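Local coordinates for putative lipoprotein (Bacteroides thetaiotaomicron, PDB 4Q1Z) that is of unknown function, a putative two-domain lipoprotein of a gut bacterium belonging to the DUF4876 family, at residues Ile141-Asp145 and Asn184-Leu190; Val105-Ile109 and Asn136-Leu142. One frame throughout, in Å; residues are numbered along the deposited sequence.

Contact 1 of 2, residues Ile141-Asp145 and Asn184-Leu190; sequences ILYLD and NGTEYPL
Leu142 and Leu190 form the hydrogen-bonded pair of a two-stranded antiparallel ladder, with Tyr143 and Pro189 as the non-hydrogen-bonded pair beside it. Leu190 N donates to Leu142 O (2.7 Å, 167° at the hydrogen), almost in line with the carbonyl, and Leu142 N donates back to Leu190 O within that carbonyl's plane. A third rung runs from Leu144 N to Tyr188 O, its donor tilted 31° from the carbonyl plane.

The inward side is the buried one: Leu144 and Leu190 meet through their CD1 methyls at 3.9 Å, and each also touches Cys196 of strand 195-199. The Tyr188 ring makes edge-to-face pairs with Trp396 and Phe223, setting it against other parts of the chain.

The other side carries the more exposed residues, Ile141, Tyr143 and Thr186, with Pro189 partly exposed. There the Tyr143 ring, its CG anti to the carbonyl carbon (chi1 -72°), brings CE1 to 3.4 Å from Pro189 CB, while Thr186 CG2 stands over one ring face, offset toward the rim. Ile141 lies alongside the same proline, CG2 on CB, while CD1 extends off from the strand pair.

Beyond the ladder, the Asp145 carboxylate gathers a dense set of backbone N-H groups from the loop 184-188, which would probably spread its negative charge. Tyr188 N meets OD1 on the syn side at 2.8 Å. OD2 accepts two bonds from the same face of the carboxylate: Glu187 N approaches syn at 2.8 Å, whereas Gly185 N comes from above the plane at 3.1 Å.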
ATOM      1  N   ILE A 141       8.226   8.910  -7.268  1.00 57.19           N
ATOM      2  CA  ILE A 141       7.944   7.784  -8.161  1.00 56.04           C
ATOM      3  C   ILE A 141       8.594   6.511  -7.608  1.00 61.30           C
ATOM      4  O   ILE A 141       9.739   6.556  -7.161  1.00 61.65           O
ATOM      5  CB  ILE A 141       8.461   8.089  -9.604  1.00 59.40           C
ATOM      6  CG1 ILE A 141       7.862   9.379 -10.167  1.00 60.40           C
ATOM      7  CG2 ILE A 141       8.248   6.912 -10.590  1.00 58.10           C
ATOM      8  CD1 ILE A 141       8.839  10.147 -10.990  1.00 63.75           C
ATOM      9  N   LEU A 142       7.852   5.399  -7.627  1.00 57.92           N
ATOM     10  CA  LEU A 142       8.287   4.055  -7.243  1.00 57.50           C
ATOM     11  C   LEU A 142       8.144   3.140  -8.427  1.00 60.56           C
ATOM     12  O   LEU A 142       7.177   3.287  -9.182  1.00 59.97           O
ATOM     13  CB  LEU A 142       7.415   3.495  -6.109  1.00 57.27           C
ATOM     14  CG  LEU A 142       7.609   3.999  -4.693  1.00 63.44           C
ATOM     15  CD1 LEU A 142       6.379   3.688  -3.858  1.00 62.32           C
ATOM     16  CD2 LEU A 142       8.890   3.404  -4.049  1.00 69.51           C
ATOM     17  N   TYR A 143       9.025   2.145  -8.561  1.00 55.60           N
ATOM     18  CA  TYR A 143       8.886   1.192  -9.654  1.00 54.34           C
ATOM     19  C   TYR A 143       8.353  -0.120  -9.140  1.00 56.03           C
ATOM     20  O   TYR A 143       8.953  -0.729  -8.250  1.00 55.91           O
ATOM     21  CB  TYR A 143      10.207   1.001 -10.391  1.00 56.29           C
ATOM     22  CG  TYR A 143      10.567   2.209 -11.224  1.00 60.11           C
ATOM     23  CD1 TYR A 143      10.117   2.337 -12.533  1.00 62.92           C
ATOM     24  CD2 TYR A 143      11.367   3.221 -10.707  1.00 61.53           C
ATOM     25  CE1 TYR A 143      10.474   3.429 -13.316  1.00 64.55           C
ATOM     26  CE2 TYR A 143      11.717   4.328 -11.475  1.00 63.95           C
ATOM     27  CZ  TYR A 143      11.268   4.429 -12.780  1.00 73.36           C
ATOM     28  OH  TYR A 143      11.598   5.531 -13.534  1.00 77.29           O
ATOM     29  N   LEU A 144       7.217  -0.560  -9.696  1.00 51.28           N
ATOM     30  CA  LEU A 144       6.560  -1.808  -9.294  1.00 49.60           C
ATOM     31  C   LEU A 144       7.278  -3.057  -9.789  1.00 52.78           C
ATOM     32  O   LEU A 144       7.012  -4.136  -9.277  1.00 53.46           O
ATOM     33  CB  LEU A 144       5.111  -1.850  -9.810  1.00 49.14           C
ATOM     34  CG  LEU A 144       4.111  -0.885  -9.193  1.00 50.96           C
ATOM     35  CD1 LEU A 144       2.871  -0.868 -10.017  1.00 50.09           C
ATOM     36  CD2 LEU A 144       3.788  -1.262  -7.740  1.00 48.11           C
ATOM     37  N   ASP A 145       8.184  -2.925 -10.750  1.00 48.79           N
ATOM     38  CA  ASP A 145       8.900  -4.048 -11.356  1.00 48.92           C
ATOM     39  C   ASP A 145       9.469  -5.036 -10.330  1.00 55.82           C
ATOM     40  O   ASP A 145      10.222  -4.653  -9.440  1.00 56.82           O
ATOM     41  CB  ASP A 145      10.038  -3.528 -12.241  1.00 50.30           C
ATOM     42  CG  ASP A 145       9.599  -2.539 -13.277  1.00 49.29           C
ATOM     43  OD1 ASP A 145       8.875  -1.595 -12.921  1.00 48.40           O
ATOM     44  OD2 ASP A 145       9.976  -2.710 -14.450  1.00 55.16           O
ATOM     45  N   ASN A 184      11.717  -5.188 -16.302  1.00 61.73           N
ATOM     46  CA  ASN A 184      13.187  -5.198 -16.236  1.00 63.30           C
ATOM     47  C   ASN A 184      13.739  -4.405 -15.031  1.00 67.26           C
ATOM     48  O   ASN A 184      14.892  -4.610 -14.647  1.00 68.28           O
ATOM     49  CB  ASN A 184      13.794  -4.638 -17.558  1.00 68.12           C
ATOM     50  CG  ASN A 184      13.792  -3.111 -17.695  1.00105.65           C
ATOM     51  OD1 ASN A 184      12.810  -2.410 -17.394  1.00 96.59           O
ATOM     52  ND2 ASN A 184      14.903  -2.554 -18.161  1.00106.16           N
ATOM     53  N   GLY A 185      12.935  -3.489 -14.493  1.00 62.25           N
ATOM     54  CA  GLY A 185      13.307  -2.637 -13.368  1.00 60.78           C
ATOM     55  C   GLY A 185      12.770  -1.224 -13.469  1.00 63.38           C
ATOM     56  O   GLY A 185      12.605  -0.549 -12.448  1.00 62.00           O
ATOM     57  N   THR A 186      12.480  -0.767 -14.697  1.00 61.22           N
ATOM     58  CA  THR A 186      12.013   0.598 -14.950  1.00 62.26           C
ATOM     59  C   THR A 186      10.751   0.656 -15.853  1.00 65.55           C
ATOM     60  O   THR A 186      10.312   1.751 -16.234  1.00 65.99           O
ATOM     61  CB  THR A 186      13.162   1.430 -15.563  1.00 78.49           C
ATOM     62  OG1 THR A 186      13.807   0.673 -16.607  1.00 77.03           O
ATOM     63  CG2 THR A 186      14.173   1.914 -14.500  1.00 77.51           C
ATOM     64  N   GLU A 187      10.150  -0.504 -16.150  1.00 60.78           N
ATOM     65  CA  GLU A 187       8.953  -0.594 -16.986  1.00 60.74           C
ATOM     66  C   GLU A 187       7.650  -0.140 -16.274  1.00 63.83           C
ATOM     67  O   GLU A 187       6.800   0.452 -16.945  1.00 65.00           O
ATOM     68  CB  GLU A 187       8.758  -2.026 -17.513  1.00 61.60           C
ATOM     69  CG  GLU A 187       9.704  -2.412 -18.633  1.00 70.24           C
ATOM     70  CD  GLU A 187       9.700  -3.890 -18.967  1.00 89.58           C
ATOM     71  OE1 GLU A 187       8.689  -4.380 -19.522  1.00 89.30           O
ATOM     72  OE2 GLU A 187      10.715  -4.561 -18.677  1.00 79.01           O
ATOM     73  N   TYR A 188       7.448  -0.438 -14.972  1.00 56.77           N
ATOM     74  CA  TYR A 188       6.166  -0.064 -14.361  1.00 55.25           C
ATOM     75  C   TYR A 188       6.302   0.928 -13.210  1.00 59.80           C
ATOM     76  O   TYR A 188       6.139   0.549 -12.045  1.00 59.62           O
ATOM     77  CB  TYR A 188       5.345  -1.293 -13.917  1.00 54.38           C
ATOM     78  CG  TYR A 188       5.169  -2.304 -15.027  1.00 55.07           C
ATOM     79  CD1 TYR A 188       4.139  -2.177 -15.955  1.00 57.34           C
ATOM     80  CD2 TYR A 188       6.082  -3.343 -15.200  1.00 54.84           C
ATOM     81  CE1 TYR A 188       3.998  -3.086 -17.005  1.00 58.71           C
ATOM     82  CE2 TYR A 188       5.969  -4.236 -16.262  1.00 55.64           C
ATOM     83  CZ  TYR A 188       4.916  -4.116 -17.153  1.00 62.50           C
ATOM     84  OH  TYR A 188       4.811  -5.007 -18.195  1.00 62.86           O
ATOM     85  N   PRO A 189       6.487   2.235 -13.524  1.00 57.05           N
ATOM     86  CA  PRO A 189       6.527   3.228 -12.450  1.00 56.15           C
ATOM     87  C   PRO A 189       5.141   3.647 -11.987  1.00 60.27           C
ATOM     88  O   PRO A 189       4.183   3.718 -12.779  1.00 60.39           O
ATOM     89  CB  PRO A 189       7.236   4.413 -13.094  1.00 58.58           C
ATOM     90  CG  PRO A 189       6.889   4.315 -14.530  1.00 63.96           C
ATOM     91  CD  PRO A 189       6.669   2.874 -14.848  1.00 59.06           C
ATOM     92  N   LEU A 190       5.066   3.995 -10.697  1.00 54.99           N
ATOM     93  CA  LEU A 190       3.879   4.532 -10.081  1.00 53.96           C
ATOM     94  C   LEU A 190       4.275   5.887  -9.490  1.00 58.80           C
ATOM     95  O   LEU A 190       5.244   5.981  -8.740  1.00 58.18           O
ATOM     96  CB  LEU A 190       3.347   3.534  -9.037  1.00 52.61           C
ATOM     97  CG  LEU A 190       1.828   3.305  -8.946  1.00 55.37           C
ATOM     98  CD1 LEU A 190       1.269   2.693 -10.203  1.00 54.35           C
ATOM     99  CD2 LEU A 190       1.506   2.405  -7.786  1.00 55.01           C
TER

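Contact 2 of 2, residues Val105-Ile109 and Asn136-Leu142; sequences VSPLI and NNSADIL
Asn136 OD1 is gripped twice by Ser138, by its hydroxyl OG (2.8 Å) and its backbone N (3.1 Å), both in the plane of the amide C=O. With CG anti to the backbone N (chi1 -179°), the same amide turns ND2 to Asp140 O at 3.1 Å, only 6° out of the amide plane, and to Leu190 O. With an alanine here, Asp140 O would probably lose its side-chain donor and the Ser138 hydroxyl its acceptor, and the 136-140 turn would be freer to shift.

The bond from Ser138 N to Asn136 OD1 makes this an Asx turn, where strand 131-136 leaves its antiparallel neighbour 108-114; Leu108 and Asn136 are a non-hydrogen-bonded pair. Asn137 ties down the chain entering strand 108-114. Its N donates to Pro107 O (2.9 Å, 142° at the hydrogen), and ND2 reaches Ser106 O at 3.2 Å in the amide plane; OD1 accepts from Tyr368 N, engaging both ends of the buried amide.

Apolar groups flank this amide: Ile109 CG1 lies over one face, 4.1 Å from Asn137 CG, while Val105 CG1 comes from the other face, obliquely, toward ND2. Leu142 CD1 rests on Leu108 CB at 4.0 Å.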
ATOM      1  N   VAL A 105       4.677   8.129   7.041  1.00 57.41           N
ATOM      2  CA  VAL A 105       4.055   7.725   5.782  1.00 56.91           C
ATOM      3  C   VAL A 105       4.618   6.388   5.295  1.00 60.17           C
ATOM      4  O   VAL A 105       5.830   6.277   5.042  1.00 59.49           O
ATOM      5  CB  VAL A 105       4.242   8.822   4.696  1.00 61.43           C
ATOM      6  CG1 VAL A 105       3.872   8.302   3.315  1.00 61.17           C
ATOM      7  CG2 VAL A 105       3.452  10.085   5.030  1.00 61.78           C
ATOM      8  N   SER A 106       3.715   5.385   5.128  1.00 55.19           N
ATOM      9  CA  SER A 106       4.068   4.079   4.554  1.00 52.96           C
ATOM     10  C   SER A 106       4.079   4.228   3.019  1.00 54.65           C
ATOM     11  O   SER A 106       3.074   4.615   2.432  1.00 54.77           O
ATOM     12  CB  SER A 106       3.124   2.986   5.020  1.00 53.90           C
ATOM     13  OG  SER A 106       3.727   1.736   4.749  1.00 65.71           O
ATOM     14  N   PRO A 107       5.253   4.060   2.383  1.00 48.51           N
ATOM     15  CA  PRO A 107       5.376   4.350   0.948  1.00 48.76           C
ATOM     16  C   PRO A 107       4.421   3.628  -0.050  1.00 54.61           C
ATOM     17  O   PRO A 107       3.878   4.300  -0.947  1.00 55.89           O
ATOM     18  CB  PRO A 107       6.825   3.957   0.658  1.00 50.55           C
ATOM     19  CG  PRO A 107       7.256   3.099   1.831  1.00 52.80           C
ATOM     20  CD  PRO A 107       6.562   3.697   2.966  1.00 48.36           C
ATOM     21  N   LEU A 108       4.281   2.281   0.020  1.00 48.47           N
ATOM     22  CA  LEU A 108       3.459   1.560  -0.948  1.00 46.03           C
ATOM     23  C   LEU A 108       2.511   0.660  -0.215  1.00 48.25           C
ATOM     24  O   LEU A 108       2.922  -0.353   0.360  1.00 47.32           O
ATOM     25  CB  LEU A 108       4.356   0.797  -1.927  1.00 45.51           C
ATOM     26  CG  LEU A 108       3.653   0.080  -3.075  1.00 47.51           C
ATOM     27  CD1 LEU A 108       3.040   1.060  -4.040  1.00 45.88           C
ATOM     28  CD2 LEU A 108       4.579  -0.941  -3.707  1.00 46.04           C
ATOM     29  N   ILE A 109       1.229   1.050  -0.196  1.00 45.99           N
ATOM     30  CA  ILE A 109       0.231   0.339   0.620  1.00 44.98           C
ATOM     31  C   ILE A 109      -0.979  -0.170  -0.171  1.00 49.67           C
ATOM     32  O   ILE A 109      -1.230   0.268  -1.301  1.00 49.76           O
ATOM     33  CB  ILE A 109      -0.232   1.235   1.831  1.00 46.87           C
ATOM     34  CG1 ILE A 109      -0.621   2.694   1.452  1.00 47.41           C
ATOM     35  CG2 ILE A 109       0.820   1.249   2.928  1.00 44.37           C
ATOM     36  CD1 ILE A 109      -2.087   2.964   0.941  1.00 50.20           C
ATOM     37  N   ASN A 136       0.644   4.539  -4.452  1.00 48.44           N
ATOM     38  CA  ASN A 136       1.917   5.181  -4.161  1.00 48.91           C
ATOM     39  C   ASN A 136       1.600   6.316  -3.206  1.00 54.78           C
ATOM     40  O   ASN A 136       1.086   7.370  -3.618  1.00 55.95           O
ATOM     41  CB  ASN A 136       2.642   5.645  -5.413  1.00 49.97           C
ATOM     42  CG  ASN A 136       3.992   6.293  -5.153  1.00 67.08           C
ATOM     43  OD1 ASN A 136       4.367   6.607  -4.018  1.00 59.32           O
ATOM     44  ND2 ASN A 136       4.763   6.507  -6.205  1.00 55.59           N
ATOM     45  N   ASN A 137       1.831   6.051  -1.909  1.00 50.02           N
ATOM     46  CA  ASN A 137       1.555   6.961  -0.792  1.00 50.06           C
ATOM     47  C   ASN A 137       2.790   7.849  -0.447  1.00 55.20           C
ATOM     48  O   ASN A 137       2.699   8.734   0.404  1.00 54.40           O
ATOM     49  CB  ASN A 137       1.142   6.093   0.405  1.00 46.83           C
ATOM     50  CG  ASN A 137       0.228   6.717   1.407  1.00 53.96           C
ATOM     51  OD1 ASN A 137      -0.779   7.356   1.078  1.00 53.07           O
ATOM     52  ND2 ASN A 137       0.529   6.474   2.665  1.00 44.54           N
ATOM     53  N   SER A 138       3.917   7.631  -1.159  1.00 52.79           N
ATOM     54  CA  SER A 138       5.204   8.283  -0.949  1.00 53.00           C
ATOM     55  C   SER A 138       5.378   9.650  -1.705  1.00 57.44           C
ATOM     56  O   SER A 138       4.518  10.083  -2.488  1.00 55.90           O
ATOM     57  CB  SER A 138       6.330   7.316  -1.319  1.00 56.21           C
ATOM     58  OG  SER A 138       6.753   7.390  -2.672  1.00 64.62           O
ATOM     59  N   ALA A 139       6.519  10.321  -1.414  1.00 54.86           N
ATOM     60  CA  ALA A 139       6.936  11.623  -1.944  1.00 55.29           C
ATOM     61  C   ALA A 139       7.528  11.561  -3.364  1.00 62.09           C
ATOM     62  O   ALA A 139       7.746  12.606  -3.967  1.00 63.88           O
ATOM     63  CB  ALA A 139       7.956  12.244  -1.005  1.00 56.08           C
ATOM     64  N   ASP A 140       7.794  10.364  -3.897  1.00 59.72           N
ATOM     65  CA  ASP A 140       8.403  10.236  -5.215  1.00 60.59           C
ATOM     66  C   ASP A 140       7.924   8.988  -5.945  1.00 60.92           C
ATOM     67  O   ASP A 140       7.309   8.123  -5.330  1.00 58.47           O
ATOM     68  CB  ASP A 140       9.948  10.218  -5.090  1.00 64.01           C
ATOM     69  CG  ASP A 140      10.713  11.007  -6.163  1.00 86.06           C
ATOM     70  OD1 ASP A 140      10.057  11.587  -7.075  1.00 87.17           O
ATOM     71  OD2 ASP A 140      11.962  11.056  -6.086  1.00 98.42           O
ATOM     72  N   ILE A 141       8.226   8.910  -7.268  1.00 57.19           N
ATOM     73  CA  ILE A 141       7.944   7.784  -8.161  1.00 56.04           C
ATOM     74  C   ILE A 141       8.594   6.511  -7.608  1.00 61.30           C
ATOM     75  O   ILE A 141       9.739   6.556  -7.161  1.00 61.65           O
ATOM     76  CB  ILE A 141       8.461   8.089  -9.604  1.00 59.40           C
ATOM     77  CG1 ILE A 141       7.862   9.379 -10.167  1.00 60.40           C
ATOM     78  CG2 ILE A 141       8.248   6.912 -10.590  1.00 58.10           C
ATOM     79  CD1 ILE A 141       8.839  10.147 -10.990  1.00 63.75           C
ATOM     80  N   LEU A 142       7.852   5.399  -7.627  1.00 57.92           N
ATOM     81  CA  LEU A 142       8.287   4.055  -7.243  1.00 57.50           C
ATOM     82  C   LEU A 142       8.144   3.140  -8.427  1.00 60.56           C
ATOM     83  O   LEU A 142       7.177   3.287  -9.182  1.00 59.97           O
ATOM     84  CB  LEU A 142       7.415   3.495  -6.109  1.00 57.27           C
ATOM     85  CG  LEU A 142       7.609   3.999  -4.693  1.00 63.44           C
ATOM     86  CD1 LEU A 142       6.379   3.688  -3.858  1.00 62.32           C
ATOM     87  CD2 LEU A 142       8.890   3.404  -4.049  1.00 69.51           C
TER

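How the contacts relate
The centres of contacts 1 and 2 lie about 13 Å apart, and the two share Ile141 and Leu142. Along the chain, 105-109 comes first, joining strand 95-105 of the seven-stranded sheet to strand 108-114 of the eleven-stranded one; 136-142 follows as the exit from strand 131-136, then 141-145 and finally 184-190. Contact 2 therefore sits at the passage between the two sheets, and contact 1 is a small separate ladder at the surface. They touch directly: Leu190 O takes both Leu142 N and, probably, Asn136 ND2 (2.6 Å from ND2), and Leu144 CD2 packs 4.1 Å from Leu108 CD2. Polar and apolar contacts thus join the short ladder to the start of strand 108-114 and the end of 131-136.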